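Local coordinates for protein putative antibiotic biosynthesis monooxygenase (PDB 3KKF) that is of unknown function but binds calcium and is probably an oxidoreductase of the antibiotic biosynthesis monooxygenase family, at residues R11-P16 / N53-I57; Y22-E28 / K78-T83; G39-A45 / T56-A62. All blocks are in the same frame, centred on the assembly; numbering follows the deposited sequence. Where two conformers were deposited one is given.

Contact 1. Residues R11-P16 / N53-I57; sequences RIIIDP and NHVTI. With CA (calcium ion), chain B.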
# COMPACT_ATOMS: atom_id res chain seq x y z
N ARG A 11 -3.58 9.25 0.89
CA ARG A 11 -4.68 8.93 1.83
C ARG A 11 -5.75 9.96 1.57
O ARG A 11 -5.49 11.16 1.64
CB ARG A 11 -4.22 8.94 3.28
CG ARG A 11 -3.38 7.74 3.68
CD ARG A 11 -2.82 7.88 5.06
NE ARG A 11 -3.82 8.26 6.04
CZ ARG A 11 -4.34 7.44 6.95
NH1 ARG A 11 -3.95 6.18 7.00
NH2 ARG A 11 -5.25 7.88 7.81
N ILE A 12 -6.96 9.49 1.23
CA ILE A 12 -8.05 10.36 0.84
C ILE A 12 -9.28 10.11 1.67
O ILE A 12 -9.58 8.96 2.01
CB ILE A 12 -8.39 10.09 -0.69
CG1 ILE A 12 -7.09 9.98 -1.54
CG2 ILE A 12 -9.37 11.15 -1.23
CD1 ILE A 12 -7.23 9.35 -2.90
N ILE A 13 -9.98 11.19 2.04
CA ILE A 13 -11.28 11.08 2.68
C ILE A 13 -12.26 11.74 1.71
O ILE A 13 -12.09 12.92 1.35
CB ILE A 13 -11.39 11.74 4.05
CG1 ILE A 13 -10.40 11.08 5.03
CG2 ILE A 13 -12.84 11.61 4.59
CD1 ILE A 13 -10.34 11.74 6.42
N ILE A 14 -13.25 10.95 1.29
CA ILE A 14 -14.24 11.38 0.33
C ILE A 14 -15.58 11.67 1.02
O ILE A 14 -15.94 11.04 1.97
CB ILE A 14 -14.44 10.31 -0.81
CG1 ILE A 14 -13.10 10.02 -1.55
CG2 ILE A 14 -15.51 10.74 -1.82
CD1 ILE A 14 -12.33 8.79 -1.02
N ASP A 15 -16.27 12.69 0.53
CA ASP A 15 -17.60 13.03 1.03
C ASP A 15 -18.45 11.75 0.93
O ASP A 15 -18.63 11.21 -0.16
CB ASP A 15 -18.20 14.15 0.18
CG ASP A 15 -19.49 14.68 0.74
OD1 ASP A 15 -20.18 13.95 1.50
OD2 ASP A 15 -19.84 15.83 0.42
N PRO A 16 -18.98 11.25 2.08
CA PRO A 16 -19.74 9.97 1.97
C PRO A 16 -20.87 9.92 0.97
O PRO A 16 -21.10 8.87 0.36
CB PRO A 16 -20.27 9.76 3.39
CG PRO A 16 -19.35 10.49 4.26
CD PRO A 16 -18.86 11.68 3.48
N ASN A 53 -15.32 5.39 2.83
CA ASN A 53 -14.95 6.68 2.22
C ASN A 53 -13.50 7.11 2.54
O ASN A 53 -13.10 8.19 2.17
CB ASN A 53 -15.94 7.78 2.61
CG ASN A 53 -15.90 8.10 4.06
OD1 ASN A 53 -15.93 7.18 4.92
ND2 ASN A 53 -15.82 9.41 4.39
N HIS A 54 -12.79 6.25 3.25
CA HIS A 54 -11.35 6.43 3.53
C HIS A 54 -10.61 5.48 2.57
O HIS A 54 -10.67 4.27 2.71
CB HIS A 54 -11.01 6.12 4.98
CG HIS A 54 -11.51 7.13 5.95
ND1 HIS A 54 -10.69 7.69 6.90
CD2 HIS A 54 -12.71 7.73 6.10
CE1 HIS A 54 -11.39 8.57 7.62
NE2 HIS A 54 -12.61 8.61 7.15
N VAL A 55 -9.95 6.05 1.57
CA VAL A 55 -9.24 5.32 0.56
C VAL A 55 -7.71 5.60 0.66
O VAL A 55 -7.28 6.76 0.84
CB VAL A 55 -9.77 5.70 -0.86
CG1 VAL A 55 -8.85 5.18 -1.99
CG2 VAL A 55 -11.23 5.22 -1.02
N THR A 56 -6.90 4.55 0.57
CA THR A 56 -5.45 4.68 0.51
C THR A 56 -4.99 4.11 -0.82
O THR A 56 -5.45 3.01 -1.21
CB THR A 56 -4.77 3.95 1.67
OG1 THR A 56 -5.05 4.62 2.88
CG2 THR A 56 -3.23 3.92 1.51
N ILE A 57 -4.13 4.84 -1.52
CA ILE A 57 -3.58 4.35 -2.76
C ILE A 57 -2.05 4.22 -2.64
O ILE A 57 -1.36 5.20 -2.32
CB ILE A 57 -3.90 5.30 -3.98
CG1 ILE A 57 -5.39 5.69 -4.00
CG2 ILE A 57 -3.48 4.64 -5.31
CD1 ILE A 57 -5.76 6.57 -5.12
CA CA B . -21.53 14.99 3.29
O HOH W 1 -3.45 4.46 5.18
O HOH W 2 -22.08 16.18 1.25
O HOH W 3 -23.08 16.02 4.60
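R11 and T56 begin the contact as a non-hydrogen-bonded antiparallel pair, their side chains side by side and pointing the same way, with R11 CG 3.6 Å from T56 OG1. In the modelled conformer of R11 a water bridges T56 OG1 and, weakly, R11 NH1. I12 pairs with V55 through two backbone hydrogen bonds, the shorter from I12 N to V55 O at 2.8 Å. Its side chain leaves the opposite face of the sheet, where the end methyl CD1 meets I57 CD1 at 3.8 Å and also packs against Y22 of helix 19-36. I13 returns to the face of R11 and lies alongside H54. With I13 CG1 set beside the backbone N (chi1 -61°), this methylene sits over the centre of the imidazole, 3.8 Å from the ring centroid, while CD1 reaches CE1 of the same ring. I14 N donates to N53 O at 2.9 Å, and the other end of I14 is gripped too: N53 ND2 returns a nearly straight bond to I14 O (2.9 Å, 163°), with the acceptor in the amide plane. Backbone and side chain of N53 thus hold both the N-H and the C=O of I14. D15 turns away from N53-I57 and, in the conformer given, offers OD1 to a calcium ion at 2.5 Å, E17 and two waters being further ligands, while the P16 ring packs CG against N53 ND2. The two strands are central neighbours in an antiparallel ferredoxin-like sheet, and the end of strand 6-14 continues into a calcium site.

Contact 2. Residues Y22-E28 / K78-T83; sequences YNAYLKE and KYKEGT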
# COMPACT_ATOMS: atom_id res chain seq x y z
N TYR A 22 -17.32 8.97 -6.92
CA TYR A 22 -15.88 9.04 -6.75
C TYR A 22 -15.21 7.75 -7.22
O TYR A 22 -14.27 7.77 -8.00
CB TYR A 22 -15.53 9.34 -5.29
CG TYR A 22 -14.06 9.28 -5.11
CD1 TYR A 22 -13.24 10.36 -5.49
CD2 TYR A 22 -13.43 8.11 -4.66
CE1 TYR A 22 -11.83 10.28 -5.37
CE2 TYR A 22 -12.04 8.03 -4.56
CZ TYR A 22 -11.25 9.13 -4.93
OH TYR A 22 -9.87 9.01 -4.82
N ASN A 23 -15.72 6.61 -6.74
CA ASN A 23 -15.15 5.32 -7.13
C ASN A 23 -15.22 5.07 -8.62
O ASN A 23 -14.29 4.48 -9.20
CB ASN A 23 -15.79 4.17 -6.34
CG ASN A 23 -15.24 4.08 -4.92
OD1 ASN A 23 -14.00 4.28 -4.68
ND2 ASN A 23 -16.09 3.76 -3.99
N ALA A 24 -16.31 5.50 -9.25
CA ALA A 24 -16.42 5.36 -10.70
C ALA A 24 -15.30 6.14 -11.42
O ALA A 24 -14.65 5.59 -12.32
CB ALA A 24 -17.81 5.81 -11.19
N TYR A 25 -15.09 7.39 -11.02
CA TYR A 25 -14.03 8.18 -11.61
C TYR A 25 -12.65 7.56 -11.33
O TYR A 25 -11.80 7.48 -12.22
CB TYR A 25 -14.02 9.62 -11.09
CG TYR A 25 -14.98 10.62 -11.74
CD1 TYR A 25 -14.67 11.19 -12.95
CD2 TYR A 25 -16.12 11.02 -11.11
CE1 TYR A 25 -15.51 12.15 -13.52
CE2 TYR A 25 -16.97 11.97 -11.66
CZ TYR A 25 -16.66 12.53 -12.87
OH TYR A 25 -17.49 13.47 -13.43
N LEU A 26 -12.41 7.17 -10.08
CA LEU A 26 -11.11 6.64 -9.69
C LEU A 26 -10.76 5.34 -10.39
O LEU A 26 -9.65 5.17 -10.91
CB LEU A 26 -11.03 6.46 -8.17
CG LEU A 26 -9.70 5.90 -7.66
CD1 LEU A 26 -8.52 6.80 -7.98
CD2 LEU A 26 -9.75 5.65 -6.14
N LYS A 27 -11.70 4.38 -10.41
CA LYS A 27 -11.44 3.09 -11.03
C LYS A 27 -11.13 3.25 -12.50
O LYS A 27 -10.20 2.65 -13.02
CB LYS A 27 -12.62 2.12 -10.82
CG LYS A 27 -12.31 0.70 -11.30
CD LYS A 27 -13.52 -0.27 -11.14
CE LYS A 27 -13.16 -1.65 -11.61
N GLU A 28 -11.90 4.07 -13.19
CA GLU A 28 -11.64 4.32 -14.60
C GLU A 28 -10.25 4.93 -14.81
O GLU A 28 -9.50 4.50 -15.69
CB GLU A 28 -12.71 5.27 -15.18
CG GLU A 28 -12.44 5.72 -16.63
CD GLU A 28 -13.55 6.60 -17.15
OE1 GLU A 28 -13.75 7.70 -16.61
OE2 GLU A 28 -14.26 6.17 -18.10
N LYS A 78 -9.53 14.35 -16.06
CA LYS A 78 -10.97 14.02 -15.91
C LYS A 78 -11.25 13.65 -14.44
O LYS A 78 -12.21 14.12 -13.85
CB LYS A 78 -11.36 12.84 -16.81
CG LYS A 78 -12.82 12.38 -16.59
CD LYS A 78 -13.23 11.28 -17.46
CE LYS A 78 -14.67 10.87 -17.15
NZ LYS A 78 -15.13 9.70 -17.93
N TYR A 79 -10.41 12.79 -13.87
CA TYR A 79 -10.53 12.38 -12.48
C TYR A 79 -10.37 13.55 -11.50
O TYR A 79 -11.19 13.74 -10.60
CB TYR A 79 -9.49 11.29 -12.17
CG TYR A 79 -9.21 11.06 -10.71
CD1 TYR A 79 -10.15 10.48 -9.87
CD2 TYR A 79 -7.98 11.38 -10.17
CE1 TYR A 79 -9.88 10.29 -8.52
CE2 TYR A 79 -7.71 11.16 -8.83
CZ TYR A 79 -8.66 10.63 -8.01
OH TYR A 79 -8.39 10.42 -6.68
N LYS A 80 -9.29 14.32 -11.67
CA LYS A 80 -9.00 15.42 -10.75
C LYS A 80 -10.12 16.48 -10.77
O LYS A 80 -10.59 16.93 -9.72
CB LYS A 80 -7.61 16.04 -11.10
CG LYS A 80 -7.07 17.09 -10.09
CD LYS A 80 -6.65 16.44 -8.76
CE LYS A 80 -6.04 17.49 -7.80
NZ LYS A 80 -5.81 16.98 -6.43
N GLU A 81 -10.57 16.87 -11.96
CA GLU A 81 -11.67 17.85 -12.10
C GLU A 81 -13.03 17.28 -11.67
O GLU A 81 -13.84 17.97 -11.00
CB GLU A 81 -11.74 18.36 -13.55
CG GLU A 81 -10.51 19.16 -13.93
CD GLU A 81 -10.54 19.75 -15.36
OE1 GLU A 81 -11.43 19.40 -16.19
OE2 GLU A 81 -9.64 20.57 -15.64
N GLY A 82 -13.31 16.04 -12.05
CA GLY A 82 -14.56 15.42 -11.73
C GLY A 82 -14.79 15.21 -10.26
O GLY A 82 -15.91 15.28 -9.81
N THR A 83 -13.72 14.97 -9.50
CA THR A 83 -13.81 14.69 -8.08
C THR A 83 -13.42 15.82 -7.15
O THR A 83 -13.45 15.65 -5.94
CB THR A 83 -12.96 13.43 -7.70
OG1 THR A 83 -11.56 13.71 -7.85
CG2 THR A 83 -13.36 12.23 -8.53
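K78 and E28 form a salt bridge, NZ meeting OE1 at 2.8 Å on the syn side of the carboxylate. Both side chains are extended and cross at about a right angle; K78 NZ also bonds a hexaethylene glycol, probably from the crystallisation liquor. At the buried side Y22 OH donates to Y79 OH at 2.8 Å, approaching the Y79 ring at its edge. The two rings are turned obliquely, planes at 58°, with their CE1 atoms 3.7 Å apart. Each tyrosine has CG opposite its own backbone N (chi1 175° for Y22 and 163° for Y79), which carries both hydroxyls toward the sheet. L26 lies alongside Y79, its CD1 3.8 Å from CE1. Between these polar ends Y25 lays one ring face over G82, whose CA is 4.1 Å from the ring centroid in a CH-pi contact, and the bare glycine backbone admits this close approach. The methyl CG2 of T83 fits between Y22 CD1 and Y25 CB, while T83 OG1 bonds back to Y79 O one turn earlier. Segments 22-28 and 78-83, on helices 19-36 and 74-83, run nearly antiparallel with axes 9.3 Å apart at closest, Y22 and Y79 resting on I12 of strand 6-14 and L98 of the second subunit packing against L26.

Contact 3. Residues G39-A45 / T56-A62; sequences GVLVLYA and TILEIYA. With CA (calcium ion), chain C.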
# COMPACT_ATOMS: atom_id res chain seq x y z
N GLY A 39 5.27 4.07 -17.47
CA GLY A 39 5.89 4.61 -16.27
C GLY A 39 5.03 4.56 -15.01
O GLY A 39 5.50 4.88 -13.94
N VAL A 40 3.76 4.22 -15.16
CA VAL A 40 2.87 3.99 -13.98
C VAL A 40 3.00 2.49 -13.69
O VAL A 40 2.49 1.65 -14.46
CB VAL A 40 1.41 4.40 -14.23
CG1 VAL A 40 0.51 3.95 -13.06
CG2 VAL A 40 1.29 5.91 -14.48
N LEU A 41 3.70 2.14 -12.61
CA LEU A 41 3.97 0.74 -12.27
C LEU A 41 2.85 0.13 -11.45
O LEU A 41 2.51 -1.05 -11.64
CB LEU A 41 5.36 0.59 -11.62
CG LEU A 41 6.54 1.19 -12.42
CD1 LEU A 41 7.85 0.96 -11.70
CD2 LEU A 41 6.62 0.62 -13.83
N VAL A 42 2.28 0.90 -10.52
CA VAL A 42 1.02 0.48 -9.88
C VAL A 42 0.32 1.68 -9.28
O VAL A 42 0.96 2.63 -8.83
CB VAL A 42 1.22 -0.65 -8.78
CG1 VAL A 42 1.58 -0.06 -7.39
CG2 VAL A 42 -0.02 -1.57 -8.69
N LEU A 43 -1.01 1.62 -9.28
CA LEU A 43 -1.89 2.52 -8.53
C LEU A 43 -2.82 1.51 -7.84
O LEU A 43 -3.81 1.05 -8.45
CB LEU A 43 -2.66 3.50 -9.40
CG LEU A 43 -1.78 4.48 -10.19
CD1 LEU A 43 -2.56 5.23 -11.28
CD2 LEU A 43 -1.05 5.47 -9.24
N TYR A 44 -2.48 1.09 -6.63
CA TYR A 44 -3.20 0.05 -5.90
C TYR A 44 -4.05 0.71 -4.81
O TYR A 44 -3.56 1.05 -3.73
CB TYR A 44 -2.26 -1.01 -5.33
CG TYR A 44 -2.99 -2.25 -4.85
CD1 TYR A 44 -3.23 -3.33 -5.71
CD2 TYR A 44 -3.45 -2.35 -3.55
CE1 TYR A 44 -3.91 -4.47 -5.26
CE2 TYR A 44 -4.14 -3.48 -3.11
CZ TYR A 44 -4.35 -4.53 -3.97
OH TYR A 44 -5.01 -5.62 -3.48
N ALA A 45 -5.34 0.93 -5.13
CA ALA A 45 -6.27 1.60 -4.23
C ALA A 45 -7.04 0.61 -3.39
O ALA A 45 -7.46 -0.42 -3.89
CB ALA A 45 -7.25 2.50 -5.05
N THR A 56 -6.90 4.55 0.57
CA THR A 56 -5.45 4.68 0.51
C THR A 56 -4.99 4.11 -0.82
O THR A 56 -5.45 3.01 -1.21
CB THR A 56 -4.77 3.95 1.67
OG1 THR A 56 -5.05 4.62 2.88
CG2 THR A 56 -3.23 3.92 1.51
N ILE A 57 -4.13 4.84 -1.52
CA ILE A 57 -3.58 4.35 -2.76
C ILE A 57 -2.05 4.22 -2.64
O ILE A 57 -1.36 5.20 -2.32
CB ILE A 57 -3.90 5.30 -3.98
CG1 ILE A 57 -5.39 5.69 -4.00
CG2 ILE A 57 -3.48 4.64 -5.31
CD1 ILE A 57 -5.76 6.57 -5.12
N LEU A 58 -1.54 3.02 -2.90
CA LEU A 58 -0.09 2.81 -3.06
C LEU A 58 0.22 3.14 -4.51
O LEU A 58 -0.29 2.53 -5.44
CB LEU A 58 0.30 1.37 -2.75
CG LEU A 58 1.78 1.02 -3.01
CD1 LEU A 58 2.80 1.84 -2.19
CD2 LEU A 58 2.00 -0.47 -2.80
N GLU A 59 1.04 4.15 -4.69
CA GLU A 59 1.46 4.67 -6.01
C GLU A 59 2.91 4.38 -6.25
O GLU A 59 3.73 4.74 -5.41
CB GLU A 59 1.32 6.19 -6.07
CG GLU A 59 -0.01 6.78 -5.63
CD GLU A 59 0.12 8.31 -5.46
OE1 GLU A 59 0.17 9.05 -6.47
OE2 GLU A 59 0.19 8.78 -4.30
N ILE A 60 3.23 3.73 -7.37
CA ILE A 60 4.64 3.50 -7.72
C ILE A 60 4.81 3.95 -9.18
O ILE A 60 4.12 3.42 -10.09
CB ILE A 60 5.09 2.03 -7.55
CG1 ILE A 60 4.84 1.53 -6.13
CG2 ILE A 60 6.56 1.91 -7.95
CD1 ILE A 60 5.12 0.02 -5.92
N TYR A 61 5.66 4.96 -9.38
CA TYR A 61 5.99 5.47 -10.70
C TYR A 61 7.43 5.12 -11.00
O TYR A 61 8.27 5.05 -10.10
CB TYR A 61 5.80 7.01 -10.76
CG TYR A 61 4.43 7.46 -10.32
CD1 TYR A 61 3.39 7.51 -11.22
CD2 TYR A 61 4.16 7.80 -8.99
CE1 TYR A 61 2.10 7.89 -10.82
CE2 TYR A 61 2.92 8.19 -8.59
CZ TYR A 61 1.88 8.23 -9.50
OH TYR A 61 0.63 8.61 -9.11
N ALA A 62 7.76 4.91 -12.28
CA ALA A 62 9.13 4.55 -12.65
C ALA A 62 10.16 5.59 -12.21
O ALA A 62 11.29 5.25 -11.88
CB ALA A 62 9.22 4.35 -14.16
CA CA C . 12.79 3.46 -11.89
O HOH W 4 13.22 4.35 -14.06
O HOH W 5 11.68 1.80 -13.18
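I60 and V42 face each other as a hydrogen-bonded antiparallel pair, and I60 has the largest surface buried here. V42 CG1 touches I60 CD1 at 3.8 Å, the two side chains crossing at a slant. V42 holds CG1 between its backbone N and carbonyl carbon (chi1 85°), which brings that methyl against the neighbouring strand. The backbone at I60 is unusual: its carbonyl O accepts from L41 N at 2.9 Å and from V42 N at 3.1 Å, the first bond markedly bent (142°) and the second in the carbonyl plane on a lone pair. I60 N completes the pair by donating to V42 O. The extra residue, L41, lays its CB and CD1 along I60 CG2 and the backbone of A62. L43, on the opposite face, pushes CD2 between E59 CG and the hydroxyl end of Y61, 3.6 Å from OH. That hydroxyl donates to OE1 in the modelled conformer of E59, whose OE2 is held by R8 and S10, so a buried carboxylate is well supplied. Beyond the bulge A62 N bonds G39 O at 2.8 Å, and A62 O then binds a calcium ion at 2.3 Å, with G1, N4 and N5 completing the protein ligands. This is a beta hairpin with a classic beta bulge in a ferredoxin-like sheet, formed by strands 40-48 and 54-61, the former outermost within the chain and bonded through L41 and A45 to the second subunit.

In the fold
Along the chain the segments come in the order 11-16, 22-28, 39-45, 53-62 and 78-83, so contacts 1 and 2 interlock while contact 3 falls between the two halves of contact 2. Contacts 1 and 3 meet on strand 54-61, sharing T56 and I57, and build three neighbouring strands of one antiparallel sheet; their centres are about 16 Å apart, with a calcium site near each outer end. Contact 2 lies in the helical layer over that sheet, its centre about 12 Å from contact 1 and 16 Å from contact 3, with L26 touching I57 and A45. All three reach the second subunit, as in a dimeric alpha-beta barrel.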